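Long-range contacts in hypoxanthine-guanine phosphoribosyltransferase (Thermus thermophilus, PDB 3ACD), which probably catalyses the magnesium-dependent transfer of phosphoribosyl from 5-phospho-alpha-D-ribose 1-diphosphate to hypoxanthine or guanine in purine salvage, giving IMP or GMP: residues N9-I14 against I173-P178; E17-R22 against L147-E152; L91-R96 against E119-A124. All blocks are in the same frame, centred on the assembly; numbering follows the deposited sequence.

How the contacts relate
From the N terminus, the chain first passes through 9-14, which 173-178 comes back to meet near the C terminus; contact 1 therefore closes a loop around nearly the whole phosphoribosyltransferase fold. Inside that loop, helix 16-33 starts, and its first turns meet the corner in strand 146-150 in contact 2. Contact 3 lies within both, a short closure between the loop before strand 97-102 and the one before strand 125-130. None of the three cross. Contacts 1 and 2 are neighbours, with centres 14 Å apart, and they touch where Ile173 CG1 lies 3.7 Å from Ile19 CD1. Contact 3 sits on the opposite side of the chain's centre, its centre about 37 Å from that of contact 1.

Contact 1 of 3, residues N9-I14 against I173-P178; sequences NGPVQI and ITSIRP
The Asn9 side-chain amide crosses the end of Arg177 at about a right angle, its plane 8° from that of the guanidinium, OD1 above one face toward the rim and ND2 near Arg177 CG. NE of Arg177 bonds instead to the backbone O of Asn9 at 3.2 Å, an acceptor that lies in the guanidinium plane. Asn9 ND2 and Arg177 N both donate to one water. Further in, Ser175 OG donates to a lone pair of Val12 O at 2.8 Å, while Gly10 N bonds to Ser175 O at 2.8 Å. Thr174 OG1 donates to Gln13 OE1 at 2.8 Å and accepts a hydrogen bond from Gly8 N; the Gln13 chain folds back at chi2 (-69°), and its NE2 reaches Gly10 O at 3.0 Å. Strand 174-175 pairs with 156-157, Thr174 bonding to Tyr157 through the backbone, and the N-terminal segment runs antiparallel to it; Val12 and Ser175 both touch Val156 of the IMP pocket. A single antiparallel hydrogen-bonded pair joins Ile14 to Ile173: Ile14 N to Ile173 O is 2.8 Å and nearly straight at 176°, and Ile173 N to Ile14 O is 2.9 Å. Their side chains lie side by side against Ile19 and Leu132.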
ATOM      1  N   ASN A   9      -5.137   0.423  25.087  1.00 22.62           N
ATOM      2  CA  ASN A   9      -5.976  -0.226  26.092  1.00 24.18           C
ATOM      3  C   ASN A   9      -7.460  -0.208  25.747  1.00 24.33           C
ATOM      4  O   ASN A   9      -8.307  -0.335  26.634  1.00 24.16           O
ATOM      5  CB  ASN A   9      -5.767   0.420  27.464  1.00 28.19           C
ATOM      6  CG  ASN A   9      -6.219   1.865  27.507  1.00 28.45           C
ATOM      7  OD1 ASN A   9      -6.150   2.517  28.548  1.00 34.35           O
ATOM      8  ND2 ASN A   9      -6.683   2.375  26.376  1.00 30.92           N
ATOM      9  N   GLY A  10      -7.769  -0.049  24.463  1.00 21.12           N
ATOM     10  CA  GLY A  10      -9.154  -0.029  24.029  1.00 21.26           C
ATOM     11  C   GLY A  10      -9.786  -1.412  24.018  1.00 20.43           C
ATOM     12  O   GLY A  10      -9.098  -2.409  24.237  1.00 21.32           O
ATOM     13  N   PRO A  11     -11.097  -1.508  23.748  1.00 20.67           N
ATOM     14  CA  PRO A  11     -11.829  -2.777  23.711  1.00 21.11           C
ATOM     15  C   PRO A  11     -11.583  -3.671  22.495  1.00 21.45           C
ATOM     16  O   PRO A  11     -11.813  -4.877  22.558  1.00 21.04           O
ATOM     17  CB  PRO A  11     -13.282  -2.326  23.803  1.00 21.59           C
ATOM     18  CG  PRO A  11     -13.263  -1.056  23.017  1.00 21.12           C
ATOM     19  CD  PRO A  11     -12.015  -0.373  23.538  1.00 21.97           C
ATOM     20  N   VAL A  12     -11.127  -3.084  21.392  1.00 20.01           N
ATOM     21  CA  VAL A  12     -10.874  -3.854  20.176  1.00 18.22           C
ATOM     22  C   VAL A  12      -9.393  -4.173  19.991  1.00 18.47           C
ATOM     23  O   VAL A  12      -8.547  -3.279  19.994  1.00 18.87           O
ATOM     24  CB  VAL A  12     -11.385  -3.094  18.932  1.00 18.68           C
ATOM     25  CG1 VAL A  12     -11.077  -3.886  17.665  1.00 18.94           C
ATOM     26  CG2 VAL A  12     -12.885  -2.861  19.061  1.00 17.20           C
ATOM     27  N   GLN A  13      -9.095  -5.459  19.831  1.00 18.75           N
ATOM     28  CA  GLN A  13      -7.731  -5.932  19.644  1.00 19.00           C
ATOM     29  C   GLN A  13      -7.757  -7.103  18.660  1.00 19.65           C
ATOM     30  O   GLN A  13      -8.428  -8.108  18.905  1.00 18.83           O
ATOM     31  CB  GLN A  13      -7.148  -6.415  20.979  1.00 20.55           C
ATOM     32  CG  GLN A  13      -7.242  -5.424  22.144  1.00 21.42           C
ATOM     33  CD  GLN A  13      -6.348  -4.207  21.978  1.00 20.27           C
ATOM     34  OE1 GLN A  13      -5.315  -4.265  21.308  1.00 20.80           O
ATOM     35  NE2 GLN A  13      -6.732  -3.101  22.608  1.00 18.93           N
ATOM     36  N   ILE A  14      -7.039  -6.974  17.547  1.00 17.58           N
ATOM     37  CA  ILE A  14      -6.996  -8.040  16.549  1.00 17.73           C
ATOM     38  C   ILE A  14      -5.541  -8.267  16.149  1.00 18.51           C
ATOM     39  O   ILE A  14      -4.890  -7.372  15.605  1.00 17.07           O
ATOM     40  CB  ILE A  14      -7.827  -7.675  15.296  1.00 16.66           C
ATOM     41  CG1 ILE A  14      -9.195  -7.129  15.718  1.00 19.21           C
ATOM     42  CG2 ILE A  14      -8.028  -8.909  14.434  1.00 14.73           C
ATOM     43  CD1 ILE A  14     -10.084  -6.713  14.553  1.00 20.68           C
ATOM     44  N   ILE A 173      -4.292  -4.688  14.764  1.00 15.00           N
ATOM     45  CA  ILE A 173      -5.331  -3.693  14.968  1.00 15.99           C
ATOM     46  C   ILE A 173      -5.526  -3.560  16.473  1.00 16.66           C
ATOM     47  O   ILE A 173      -5.662  -4.561  17.178  1.00 16.80           O
ATOM     48  CB  ILE A 173      -6.681  -4.126  14.321  1.00 16.36           C
ATOM     49  CG1 ILE A 173      -6.656  -3.845  12.815  1.00 16.15           C
ATOM     50  CG2 ILE A 173      -7.846  -3.391  14.982  1.00 15.33           C
ATOM     51  CD1 ILE A 173      -6.604  -2.367  12.463  1.00 16.88           C
ATOM     52  N   THR A 174      -5.517  -2.325  16.963  1.00 16.45           N
ATOM     53  CA  THR A 174      -5.721  -2.073  18.382  1.00 18.19           C
ATOM     54  C   THR A 174      -6.650  -0.871  18.529  1.00 18.79           C
ATOM     55  O   THR A 174      -7.183  -0.372  17.536  1.00 16.27           O
ATOM     56  CB  THR A 174      -4.376  -1.833  19.114  1.00 18.15           C
ATOM     57  OG1 THR A 174      -4.613  -1.670  20.519  1.00 20.38           O
ATOM     58  CG2 THR A 174      -3.676  -0.609  18.576  1.00 15.55           C
ATOM     59  N   SER A 175      -6.850  -0.403  19.754  1.00 19.33           N
ATOM     60  CA  SER A 175      -7.749   0.720  19.976  1.00 21.04           C
ATOM     61  C   SER A 175      -7.472   1.428  21.291  1.00 22.94           C
ATOM     62  O   SER A 175      -6.687   0.956  22.111  1.00 22.28           O
ATOM     63  CB  SER A 175      -9.198   0.226  19.981  1.00 21.06           C
ATOM     64  OG  SER A 175      -9.386  -0.755  20.996  1.00 20.89           O
ATOM     65  N   ILE A 176      -8.133   2.565  21.479  1.00 25.60           N
ATOM     66  CA  ILE A 176      -7.998   3.348  22.702  1.00 29.01           C
ATOM     67  C   ILE A 176      -9.349   3.335  23.399  1.00 31.10           C
ATOM     68  O   ILE A 176     -10.344   2.878  22.834  1.00 28.93           O
ATOM     69  CB  ILE A 176      -7.627   4.818  22.407  1.00 30.03           C
ATOM     70  CG1 ILE A 176      -8.693   5.446  21.505  1.00 31.43           C
ATOM     71  CG2 ILE A 176      -6.251   4.893  21.764  1.00 31.85           C
ATOM     72  CD1 ILE A 176      -8.469   6.916  21.203  1.00 32.47           C
ATOM     73  N   ARG A 177      -9.385   3.831  24.629  1.00 34.55           N
ATOM     74  CA  ARG A 177     -10.632   3.885  25.376  1.00 38.39           C
ATOM     75  C   ARG A 177     -11.355   5.176  25.021  1.00 41.82           C
ATOM     76  O   ARG A 177     -10.722   6.201  24.761  1.00 41.05           O
ATOM     77  CB  ARG A 177     -10.354   3.836  26.879  1.00 37.95           C
ATOM     78  CG  ARG A 177      -9.713   2.540  27.337  1.00 37.82           C
ATOM     79  CD  ARG A 177      -9.485   2.537  28.839  1.00 37.69           C
ATOM     80  NE  ARG A 177      -8.888   1.283  29.290  1.00 38.60           N
ATOM     81  CZ  ARG A 177      -8.578   1.017  30.555  1.00 38.45           C
ATOM     82  NH1 ARG A 177      -8.808   1.920  31.498  1.00 37.30           N
ATOM     83  NH2 ARG A 177      -8.033  -0.149  30.874  1.00 37.26           N
ATOM     84  N   PRO A 178     -12.694   5.142  24.999  1.00 45.71           N
ATOM     85  CA  PRO A 178     -13.475   6.337  24.668  1.00 49.54           C
ATOM     86  C   PRO A 178     -13.166   7.484  25.626  1.00 53.29           C
ATOM     87  O   PRO A 178     -13.422   8.649  25.322  1.00 54.38           O
ATOM     88  CB  PRO A 178     -14.916   5.847  24.785  1.00 48.77           C
ATOM     89  CG  PRO A 178     -14.822   4.793  25.849  1.00 48.53           C
ATOM     90  CD  PRO A 178     -13.574   4.047  25.442  1.00 46.61           C
TER
HETATM   91  O   HOH W   1      -7.027   4.987  25.823  1.00 38.54           O
HETATM   92  O   HOH W   2      -3.885  -5.641  19.399  1.00 29.29           O

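Contact 2 of 3, residues E17-R22 against L147-E152; sequences EAIKKR and LGFEIE
This is a helix-to-strand packing contact, in which an arginine grips main-chain carbonyls where strand 146-150 turns a corner in the phosphoribosyltransferase sheet. Arg22, on helix 16-33, sends NH2 to Leu147 O at 2.8 Å, the donor approaching nearly along the C=O axis. Its NE bonds to Gly148 O at 3.0 Å on a lone pair and makes a weak bond to Leu147 O. Both carbonyls thus sit near the edge of the guanidinium, fixing its rotation, and NH1 makes a salt bridge with Glu25. With CG anti to the backbone N (chi1 -174°), the side chain is set over the Phe149 ring, and the bend at chi2 (54°) turns the guanidinium to the carbonyls. Arg22 CG is 4.1 Å from the centroid of the Phe149 ring, 26° off the normal, a CH-pi contact. Arg22 CB also comes within 3.4 Å of Phe149 CZ. At the ring's edge, close to its plane, Ala18 O lies 3.6 Å from Phe149 CZ, and Ile19 CG1 adds apolar contact with Phe149 CE2. The Phe149 side chain touches helix 16-33 and also Leu132 of strand 132-133, while Gly148 and Phe149 pair through their backbones with Ala130 and Leu131.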
ATOM      1  N   GLU A  17      -1.796 -12.188  13.268  1.00 17.92           N
ATOM      2  CA  GLU A  17      -2.104 -13.544  12.832  1.00 18.64           C
ATOM      3  C   GLU A  17      -3.573 -13.691  12.451  1.00 17.51           C
ATOM      4  O   GLU A  17      -3.898 -14.306  11.432  1.00 16.32           O
ATOM      5  CB  GLU A  17      -1.765 -14.546  13.940  1.00 22.96           C
ATOM      6  CG  GLU A  17      -0.299 -14.562  14.332  1.00 29.98           C
ATOM      7  CD  GLU A  17      -0.007 -15.542  15.451  1.00 34.76           C
ATOM      8  OE1 GLU A  17      -0.564 -15.367  16.556  1.00 39.17           O
ATOM      9  OE2 GLU A  17       0.778 -16.487  15.225  1.00 38.80           O
ATOM     10  N   ALA A  18      -4.456 -13.137  13.276  1.00 16.52           N
ATOM     11  CA  ALA A  18      -5.889 -13.208  13.007  1.00 16.33           C
ATOM     12  C   ALA A  18      -6.209 -12.443  11.727  1.00 14.94           C
ATOM     13  O   ALA A  18      -7.035 -12.875  10.921  1.00 16.08           O
ATOM     14  CB  ALA A  18      -6.671 -12.621  14.176  1.00 17.10           C
ATOM     15  N   ILE A  19      -5.551 -11.302  11.548  1.00 15.57           N
ATOM     16  CA  ILE A  19      -5.765 -10.486  10.358  1.00 15.09           C
ATOM     17  C   ILE A  19      -5.263 -11.225   9.122  1.00 15.88           C
ATOM     18  O   ILE A  19      -5.938 -11.259   8.091  1.00 15.68           O
ATOM     19  CB  ILE A  19      -5.033  -9.122  10.462  1.00 13.67           C
ATOM     20  CG1 ILE A  19      -5.615  -8.308  11.624  1.00 15.12           C
ATOM     21  CG2 ILE A  19      -5.191  -8.343   9.151  1.00 14.09           C
ATOM     22  CD1 ILE A  19      -4.915  -6.986  11.875  1.00 14.08           C
ATOM     23  N   LYS A  20      -4.080 -11.824   9.227  1.00 15.83           N
ATOM     24  CA  LYS A  20      -3.513 -12.552   8.098  1.00 16.48           C
ATOM     25  C   LYS A  20      -4.449 -13.654   7.614  1.00 17.92           C
ATOM     26  O   LYS A  20      -4.704 -13.783   6.414  1.00 16.53           O
ATOM     27  CB  LYS A  20      -2.159 -13.159   8.477  1.00 18.74           C
ATOM     28  CG  LYS A  20      -1.510 -13.950   7.345  1.00 19.28           C
ATOM     29  CD  LYS A  20      -0.161 -14.534   7.754  1.00 24.13           C
ATOM     30  CE  LYS A  20       0.433 -15.373   6.626  1.00 24.72           C
ATOM     31  NZ  LYS A  20       1.695 -16.052   7.028  1.00 30.61           N
ATOM     32  N   LYS A  21      -4.961 -14.447   8.549  1.00 18.47           N
ATOM     33  CA  LYS A  21      -5.868 -15.535   8.211  1.00 19.17           C
ATOM     34  C   LYS A  21      -7.157 -15.042   7.563  1.00 15.84           C
ATOM     35  O   LYS A  21      -7.613 -15.610   6.576  1.00 15.88           O
ATOM     36  CB  LYS A  21      -6.214 -16.350   9.463  1.00 23.35           C
ATOM     37  CG  LYS A  21      -5.168 -17.378   9.859  1.00 29.94           C
ATOM     38  CD  LYS A  21      -5.056 -18.476   8.809  1.00 34.30           C
ATOM     39  CE  LYS A  21      -4.033 -19.533   9.204  1.00 36.43           C
ATOM     40  NZ  LYS A  21      -4.389 -20.225  10.476  1.00 39.02           N
ATOM     41  N   ARG A  22      -7.742 -13.987   8.116  1.00 14.79           N
ATOM     42  CA  ARG A  22      -8.982 -13.449   7.570  1.00 14.77           C
ATOM     43  C   ARG A  22      -8.790 -12.875   6.167  1.00 14.65           C
ATOM     44  O   ARG A  22      -9.609 -13.101   5.272  1.00 14.76           O
ATOM     45  CB  ARG A  22      -9.545 -12.374   8.504  1.00 15.09           C
ATOM     46  CG  ARG A  22     -10.915 -11.847   8.090  1.00 14.92           C
ATOM     47  CD  ARG A  22     -11.914 -12.985   7.920  1.00 17.23           C
ATOM     48  NE  ARG A  22     -13.216 -12.510   7.456  1.00 15.70           N
ATOM     49  CZ  ARG A  22     -14.062 -13.242   6.741  1.00 16.44           C
ATOM     50  NH1 ARG A  22     -13.742 -14.485   6.408  1.00 17.17           N
ATOM     51  NH2 ARG A  22     -15.222 -12.730   6.346  1.00 17.57           N
ATOM     52  N   LEU A 147     -16.115  -8.561   4.165  1.00 15.90           N
ATOM     53  CA  LEU A 147     -15.779  -7.903   5.418  1.00 15.97           C
ATOM     54  C   LEU A 147     -14.816  -8.718   6.262  1.00 14.89           C
ATOM     55  O   LEU A 147     -15.010  -9.914   6.466  1.00 14.67           O
ATOM     56  CB  LEU A 147     -17.053  -7.642   6.224  1.00 14.30           C
ATOM     57  CG  LEU A 147     -16.847  -7.033   7.612  1.00 15.28           C
ATOM     58  CD1 LEU A 147     -16.207  -5.656   7.479  1.00 12.44           C
ATOM     59  CD2 LEU A 147     -18.189  -6.943   8.338  1.00 15.89           C
ATOM     60  N   GLY A 148     -13.775  -8.061   6.756  1.00 13.68           N
ATOM     61  CA  GLY A 148     -12.820  -8.758   7.591  1.00 15.20           C
ATOM     62  C   GLY A 148     -13.427  -9.041   8.953  1.00 15.03           C
ATOM     63  O   GLY A 148     -13.630 -10.200   9.327  1.00 13.59           O
ATOM     64  N   PHE A 149     -13.743  -7.980   9.686  1.00 15.24           N
ATOM     65  CA  PHE A 149     -14.296  -8.124  11.031  1.00 15.90           C
ATOM     66  C   PHE A 149     -15.347  -7.072  11.371  1.00 15.63           C
ATOM     67  O   PHE A 149     -15.182  -5.890  11.058  1.00 15.05           O
ATOM     68  CB  PHE A 149     -13.175  -7.990  12.068  1.00 15.83           C
ATOM     69  CG  PHE A 149     -12.014  -8.916  11.847  1.00 17.20           C
ATOM     70  CD1 PHE A 149     -12.002 -10.189  12.412  1.00 19.23           C
ATOM     71  CD2 PHE A 149     -10.922  -8.507  11.087  1.00 17.43           C
ATOM     72  CE1 PHE A 149     -10.910 -11.043  12.223  1.00 20.33           C
ATOM     73  CE2 PHE A 149      -9.829  -9.351  10.892  1.00 17.45           C
ATOM     74  CZ  PHE A 149      -9.823 -10.619  11.461  1.00 18.46           C
ATOM     75  N   GLU A 150     -16.425  -7.498  12.021  1.00 14.52           N
ATOM     76  CA  GLU A 150     -17.437  -6.550  12.463  1.00 14.74           C
ATOM     77  C   GLU A 150     -17.047  -6.262  13.909  1.00 16.33           C
ATOM     78  O   GLU A 150     -16.828  -7.190  14.690  1.00 17.39           O
ATOM     79  CB  GLU A 150     -18.836  -7.159  12.411  1.00 13.91           C
ATOM     80  CG  GLU A 150     -19.902  -6.235  12.970  1.00 14.67           C
ATOM     81  CD  GLU A 150     -21.286  -6.831  12.885  1.00 14.47           C
ATOM     82  OE1 GLU A 150     -21.881  -6.807  11.786  1.00 16.04           O
ATOM     83  OE2 GLU A 150     -21.769  -7.340  13.918  1.00 16.27           O
ATOM     84  N   ILE A 151     -16.949  -4.988  14.269  1.00 14.74           N
ATOM     85  CA  ILE A 151     -16.546  -4.632  15.625  1.00 16.42           C
ATOM     86  C   ILE A 151     -17.475  -3.650  16.322  1.00 18.20           C
ATOM     87  O   ILE A 151     -18.320  -3.011  15.693  1.00 17.25           O
ATOM     88  CB  ILE A 151     -15.124  -4.019  15.639  1.00 16.27           C
ATOM     89  CG1 ILE A 151     -15.114  -2.709  14.843  1.00 18.79           C
ATOM     90  CG2 ILE A 151     -14.127  -5.003  15.040  1.00 18.04           C
ATOM     91  CD1 ILE A 151     -13.817  -1.918  14.946  1.00 18.46           C
ATOM     92  N   GLU A 152     -17.307  -3.544  17.638  1.00 20.00           N
ATOM     93  CA  GLU A 152     -18.096  -2.626  18.440  1.00 21.52           C
ATOM     94  C   GLU A 152     -17.590  -1.214  18.168  1.00 22.98           C
ATOM     95  O   GLU A 152     -16.537  -1.028  17.550  1.00 21.82           O
ATOM     96  CB  GLU A 152     -17.942  -2.946  19.930  1.00 25.12           C
ATOM     97  CG  GLU A 152     -16.518  -2.811  20.448  1.00 27.84           C
ATOM     98  CD  GLU A 152     -16.414  -3.028  21.948  1.00 31.29           C
ATOM     99  OE1 GLU A 152     -16.992  -2.221  22.709  1.00 32.71           O
ATOM    100  OE2 GLU A 152     -15.756  -4.004  22.365  1.00 31.51           O
TER

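Contact 3 of 3, residues L91-R96 against E119-A124; sequences LPIHGR and EARKPA
Two turns leading into neighbouring parallel strands meet at one end of the central sheet of the Rossmann-like phosphoribosyltransferase fold. The type II turn from Ile93 to Arg96 precedes strand 97-102, and the segment 119-124, after helix 109-119, precedes strand 125-130; the contact closes the beta-alpha-beta crossover from strand 97-102 through helix 109-119 to strand 125-130 and lies away from the IMP pocket. Gly95, at the third position of its turn with positive phi (75°), gives its N to Lys122 O at 3.1 Å and an N-H...O angle of 164°. A weak second bond, Ala124 N to Arg96 O at 2.7 Å, has an angle of 126°. Lys122 also has positive phi, leaving the helix with its carbonyl turned to Gly95. Ile93 crosses Arg121 at about a right angle: Ile93 CG1 and CD1 each lie 3.7 Å from Arg121 CB. The Ile93 side chain also meets His40 and Ile42 of strand 40-45 and Val98. The extended Arg121 chain carries its NH1 to a water, 3.0 Å away in the guanidinium plane, which weakly bonds Leu91 O. Arg96 turns away, its NH2 held by Thr64 and Thr38. The exposed His94 ring turns its CD2 edge to Arg121 O, with His94 CD2 3.1 Å from that oxygen and near-coplanar with it; Lys122 CB is 3.6 Å from His94 CD2.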
ATOM      1  N   LEU A  91      -7.118   4.952 -14.088  1.00 24.39           N
ATOM      2  CA  LEU A  91      -7.529   3.911 -15.023  1.00 20.49           C
ATOM      3  C   LEU A  91      -9.041   3.929 -15.216  1.00 18.07           C
ATOM      4  O   LEU A  91      -9.788   4.289 -14.309  1.00 15.35           O
ATOM      5  CB  LEU A  91      -7.086   2.533 -14.521  1.00 21.14           C
ATOM      6  CG  LEU A  91      -5.596   2.185 -14.645  1.00 24.39           C
ATOM      7  CD1 LEU A  91      -4.749   3.173 -13.860  1.00 25.67           C
ATOM      8  CD2 LEU A  91      -5.369   0.774 -14.137  1.00 23.38           C
ATOM      9  N   PRO A  92      -9.512   3.549 -16.412  1.00 17.98           N
ATOM     10  CA  PRO A  92     -10.949   3.533 -16.701  1.00 17.48           C
ATOM     11  C   PRO A  92     -11.688   2.496 -15.863  1.00 16.90           C
ATOM     12  O   PRO A  92     -11.151   1.425 -15.584  1.00 16.94           O
ATOM     13  CB  PRO A  92     -11.002   3.186 -18.191  1.00 18.43           C
ATOM     14  CG  PRO A  92      -9.679   3.675 -18.716  1.00 19.86           C
ATOM     15  CD  PRO A  92      -8.730   3.249 -17.624  1.00 18.22           C
ATOM     16  N   ILE A  93     -12.909   2.815 -15.449  1.00 16.04           N
ATOM     17  CA  ILE A  93     -13.685   1.847 -14.686  1.00 16.56           C
ATOM     18  C   ILE A  93     -14.957   1.476 -15.436  1.00 16.42           C
ATOM     19  O   ILE A  93     -15.672   0.557 -15.041  1.00 15.21           O
ATOM     20  CB  ILE A  93     -14.059   2.358 -13.280  1.00 17.63           C
ATOM     21  CG1 ILE A  93     -15.024   3.534 -13.381  1.00 19.14           C
ATOM     22  CG2 ILE A  93     -12.794   2.742 -12.515  1.00 16.74           C
ATOM     23  CD1 ILE A  93     -15.621   3.921 -12.040  1.00 20.12           C
ATOM     24  N   HIS A  94     -15.244   2.185 -16.524  1.00 15.93           N
ATOM     25  CA  HIS A  94     -16.437   1.868 -17.299  1.00 18.10           C
ATOM     26  C   HIS A  94     -16.317   0.449 -17.835  1.00 17.33           C
ATOM     27  O   HIS A  94     -15.298   0.077 -18.422  1.00 16.01           O
ATOM     28  CB  HIS A  94     -16.619   2.857 -18.458  1.00 19.22           C
ATOM     29  CG  HIS A  94     -17.813   2.563 -19.314  1.00 21.01           C
ATOM     30  ND1 HIS A  94     -17.765   1.704 -20.391  1.00 24.05           N
ATOM     31  CD2 HIS A  94     -19.099   2.979 -19.223  1.00 19.12           C
ATOM     32  CE1 HIS A  94     -18.969   1.604 -20.927  1.00 22.11           C
ATOM     33  NE2 HIS A  94     -19.797   2.367 -20.237  1.00 22.73           N
ATOM     34  N   GLY A  95     -17.352  -0.351 -17.606  1.00 17.72           N
ATOM     35  CA  GLY A  95     -17.343  -1.722 -18.083  1.00 18.17           C
ATOM     36  C   GLY A  95     -16.460  -2.673 -17.295  1.00 17.49           C
ATOM     37  O   GLY A  95     -16.327  -3.833 -17.670  1.00 18.90           O
ATOM     38  N   ARG A  96     -15.851  -2.197 -16.210  1.00 16.57           N
ATOM     39  CA  ARG A  96     -14.991  -3.057 -15.395  1.00 14.90           C
ATOM     40  C   ARG A  96     -15.747  -3.585 -14.180  1.00 15.23           C
ATOM     41  O   ARG A  96     -16.719  -2.977 -13.723  1.00 14.98           O
ATOM     42  CB  ARG A  96     -13.753  -2.293 -14.878  1.00 15.79           C
ATOM     43  CG  ARG A  96     -12.737  -1.819 -15.926  1.00 15.17           C
ATOM     44  CD  ARG A  96     -12.121  -2.970 -16.713  1.00 16.83           C
ATOM     45  NE  ARG A  96     -11.403  -3.936 -15.879  1.00 16.60           N
ATOM     46  CZ  ARG A  96     -10.196  -3.741 -15.352  1.00 17.03           C
ATOM     47  NH1 ARG A  96      -9.542  -2.602 -15.559  1.00 12.45           N
ATOM     48  NH2 ARG A  96      -9.636  -4.697 -14.620  1.00 14.49           N
ATOM     49  N   GLU A 119     -20.349   4.550  -9.659  1.00 19.92           N
ATOM     50  CA  GLU A 119     -21.484   4.086 -10.449  1.00 22.01           C
ATOM     51  C   GLU A 119     -21.804   5.032 -11.602  1.00 21.17           C
ATOM     52  O   GLU A 119     -22.296   4.600 -12.645  1.00 21.95           O
ATOM     53  CB  GLU A 119     -22.718   3.915  -9.559  1.00 24.22           C
ATOM     54  CG  GLU A 119     -22.611   2.757  -8.574  1.00 28.42           C
ATOM     55  CD  GLU A 119     -22.528   1.402  -9.259  1.00 29.95           C
ATOM     56  OE1 GLU A 119     -22.426   1.359 -10.504  1.00 31.48           O
ATOM     57  OE2 GLU A 119     -22.564   0.376  -8.549  1.00 32.55           O
ATOM     58  N   ALA A 120     -21.518   6.315 -11.409  1.00 21.16           N
ATOM     59  CA  ALA A 120     -21.776   7.323 -12.435  1.00 22.88           C
ATOM     60  C   ALA A 120     -20.994   7.044 -13.719  1.00 23.86           C
ATOM     61  O   ALA A 120     -21.385   7.495 -14.798  1.00 23.88           O
ATOM     62  CB  ALA A 120     -21.428   8.704 -11.902  1.00 24.69           C
ATOM     63  N   ARG A 121     -19.894   6.301 -13.606  1.00 22.37           N
ATOM     64  CA  ARG A 121     -19.088   5.975 -14.780  1.00 21.80           C
ATOM     65  C   ARG A 121     -19.514   4.661 -15.418  1.00 21.41           C
ATOM     66  O   ARG A 121     -18.913   4.200 -16.388  1.00 20.95           O
ATOM     67  CB  ARG A 121     -17.606   5.936 -14.416  1.00 20.10           C
ATOM     68  CG  ARG A 121     -17.067   7.298 -14.024  1.00 22.81           C
ATOM     69  CD  ARG A 121     -15.562   7.322 -14.084  1.00 24.89           C
ATOM     70  NE  ARG A 121     -15.036   8.654 -13.813  1.00 25.78           N
ATOM     71  CZ  ARG A 121     -13.768   8.999 -13.991  1.00 24.06           C
ATOM     72  NH1 ARG A 121     -12.900   8.108 -14.443  1.00 23.51           N
ATOM     73  NH2 ARG A 121     -13.369  10.230 -13.710  1.00 26.31           N
ATOM     74  N   LYS A 122     -20.554   4.062 -14.852  1.00 20.35           N
ATOM     75  CA  LYS A 122     -21.120   2.823 -15.365  1.00 21.60           C
ATOM     76  C   LYS A 122     -20.199   1.607 -15.436  1.00 20.67           C
ATOM     77  O   LYS A 122     -19.928   1.076 -16.515  1.00 18.52           O
ATOM     78  CB  LYS A 122     -21.731   3.080 -16.746  1.00 24.23           C
ATOM     79  CG  LYS A 122     -22.751   4.204 -16.757  1.00 26.77           C
ATOM     80  CD  LYS A 122     -23.292   4.447 -18.155  1.00 29.96           C
ATOM     81  CE  LYS A 122     -24.305   5.578 -18.156  1.00 31.70           C
ATOM     82  NZ  LYS A 122     -23.709   6.837 -17.630  1.00 33.17           N
ATOM     83  N   PRO A 123     -19.697   1.151 -14.282  1.00 20.67           N
ATOM     84  CA  PRO A 123     -18.821  -0.022 -14.287  1.00 19.83           C
ATOM     85  C   PRO A 123     -19.706  -1.249 -14.504  1.00 19.74           C
ATOM     86  O   PRO A 123     -20.921  -1.167 -14.327  1.00 21.58           O
ATOM     87  CB  PRO A 123     -18.197   0.014 -12.894  1.00 20.20           C
ATOM     88  CG  PRO A 123     -19.282   0.606 -12.064  1.00 21.75           C
ATOM     89  CD  PRO A 123     -19.789   1.736 -12.933  1.00 20.76           C
ATOM     90  N   ALA A 124     -19.116  -2.372 -14.895  1.00 19.06           N
ATOM     91  CA  ALA A 124     -19.895  -3.590 -15.113  1.00 20.08           C
ATOM     92  C   ALA A 124     -20.526  -4.040 -13.794  1.00 20.79           C
ATOM     93  O   ALA A 124     -21.625  -4.596 -13.766  1.00 20.69           O
ATOM     94  CB  ALA A 124     -19.001  -4.691 -15.673  1.00 20.92           C
TER
HETATM   95  O   HOH W   3     -10.052   7.293 -14.890  1.00 35.47           O